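BlEst2 (PDB 6WPX) is a bacterial lipase, captured here in its propeptide form, that probably hydrolyses ester bonds and is restrained by its own C-terminal domain. Local coordinates at residues P87-D90 against M91-G95. Numbering follows the deposited sequence.
Sequences PDKD and MQDNG
D90 is the N-cap of helix 91-109, and its carboxylate reaches forward over the start of the helix to the backbone amides of Q92 and D93. With CG tucked over the backbone, flanked by N and C (chi1 76°), and the carboxylate turned little about CB-CG (chi2 10°), OD1 comes near both amides. D93 N meets OD1 nearly along its C-O axis at 3.1 Å, a straight bond; Q92 N, 3.0 Å from the same OD1, donates at a poorer angle and makes a weak one. M91 N is buried without a partner, OD1 being badly angled for it. The Q92 side chain runs beside the carboxylate, pointing the same way, its amide plane turned 39° from it. D90 O opens the helical hydrogen bonding, accepting from N94 N at 3.0 Å. D93 CB points toward the loop, and a water accepts from D90 N (2.8 Å) and donates to D93 OD2 (2.7 Å). N94, buried, donates through ND2 to D124 OD2 and H86 O, tying this turn from strand 80-83 into the helix of the alpha/beta-hydrolase-type domain to helix 121-131. Without the carboxylate, as with an alanine here, the Q92 and D93 amides would probably lose their shared acceptor and the helix start its anchor. D90 OD1 and D93 OD2 are 3.9 Å apart; the helix dipole, and K89 NZ 4.7 Å from D93 OD2 but not in contact, probably help offset the two charges.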
loop_
_atom_site.group_PDB
_atom_site.type_symbol
_atom_site.label_atom_id
_atom_site.label_comp_id
_atom_site.label_asym_id
_atom_site.label_seq_id
_atom_site.Cartn_x
_atom_site.Cartn_y
_atom_site.Cartn_z
ATOM N N PRO A 87 -13.291 5.486 8.520
ATOM C CA PRO A 87 -12.235 5.772 7.535
ATOM C C PRO A 87 -10.822 5.499 8.091
ATOM O O PRO A 87 -9.886 5.240 7.342
ATOM C CB PRO A 87 -12.411 7.279 7.279
ATOM C CG PRO A 87 -12.977 7.820 8.538
ATOM C CD PRO A 87 -13.893 6.729 9.053
ATOM N N ASP A 88 -10.701 5.519 9.432
ATOM C CA ASP A 88 -9.465 5.500 10.219
ATOM C C ASP A 88 -9.343 4.360 11.255
ATOM O O ASP A 88 -8.464 4.427 12.123
ATOM C CB ASP A 88 -9.360 6.867 10.925
ATOM C CG ASP A 88 -10.474 7.167 11.931
ATOM O OD1 ASP A 88 -11.536 6.482 11.884
ATOM O OD2 ASP A 88 -10.295 8.093 12.757
ATOM N N LYS A 89 -10.216 3.354 11.202
ATOM C CA LYS A 89 -10.132 2.231 12.170
ATOM C C LYS A 89 -9.668 0.953 11.482
ATOM O O LYS A 89 -9.756 0.873 10.272
ATOM C CB LYS A 89 -11.422 2.038 12.963
ATOM C CG LYS A 89 -11.945 3.291 13.645
ATOM C CD LYS A 89 -11.105 3.735 14.805
ATOM C CE LYS A 89 -11.759 4.825 15.620
ATOM N NZ LYS A 89 -12.839 4.289 16.488
ATOM N N ASP A 90 -9.288 -0.046 12.266
ATOM C CA ASP A 90 -8.785 -1.336 11.735
ATOM C C ASP A 90 -9.909 -2.252 11.202
ATOM O O ASP A 90 -11.048 -1.912 11.316
ATOM C CB ASP A 90 -7.781 -1.994 12.684
ATOM C CG ASP A 90 -8.382 -2.667 13.912
ATOM O OD1 ASP A 90 -9.585 -2.804 13.954
ATOM O OD2 ASP A 90 -7.626 -3.088 14.774
ATOM N N MET A 91 -9.515 -3.404 10.661
ATOM C CA MET A 91 -10.441 -4.391 10.057
ATOM C C MET A 91 -11.288 -5.052 11.151
ATOM O O MET A 91 -12.342 -5.570 10.826
ATOM C CB MET A 91 -9.711 -5.433 9.206
ATOM C CG MET A 91 -8.925 -6.463 9.956
ATOM S SD MET A 91 -7.337 -5.924 10.588
ATOM C CE MET A 91 -6.328 -6.023 9.118
ATOM N N GLN A 92 -10.812 -5.016 12.403
ATOM C CA GLN A 92 -11.574 -5.599 13.503
ATOM C C GLN A 92 -12.799 -4.718 13.818
ATOM O O GLN A 92 -13.914 -5.221 13.840
ATOM C CB GLN A 92 -10.687 -5.821 14.746
ATOM C CG GLN A 92 -11.436 -6.504 15.905
ATOM C CD GLN A 92 -10.541 -6.987 17.028
ATOM O OE1 GLN A 92 -9.568 -6.340 17.427
ATOM N NE2 GLN A 92 -10.882 -8.127 17.595
ATOM N N ASP A 93 -12.586 -3.410 14.030
ATOM C CA ASP A 93 -13.675 -2.466 14.317
ATOM C C ASP A 93 -14.564 -2.333 13.107
ATOM O O ASP A 93 -15.789 -2.323 13.248
ATOM C CB ASP A 93 -13.134 -1.098 14.712
ATOM C CG ASP A 93 -12.369 -1.101 16.022
ATOM O OD1 ASP A 93 -12.671 -1.954 16.891
ATOM O OD2 ASP A 93 -11.520 -0.232 16.201
ATOM N N ASN A 94 -13.963 -2.260 11.919
ATOM C CA ASN A 94 -14.744 -2.175 10.685
ATOM C C ASN A 94 -15.495 -3.457 10.380
ATOM O O ASN A 94 -16.647 -3.395 9.978
ATOM C CB ASN A 94 -13.901 -1.701 9.519
ATOM C CG ASN A 94 -13.863 -0.199 9.460
ATOM O OD1 ASN A 94 -14.446 0.481 10.308
ATOM N ND2 ASN A 94 -13.225 0.355 8.449
ATOM N N GLY A 95 -14.870 -4.599 10.641
ATOM C CA GLY A 95 -15.484 -5.912 10.490
ATOM C C GLY A 95 -16.656 -6.078 11.437
ATOM O O GLY A 95 -17.718 -6.537 11.014
HETATM O O HOH W 1 -9.263 0.516 15.014
#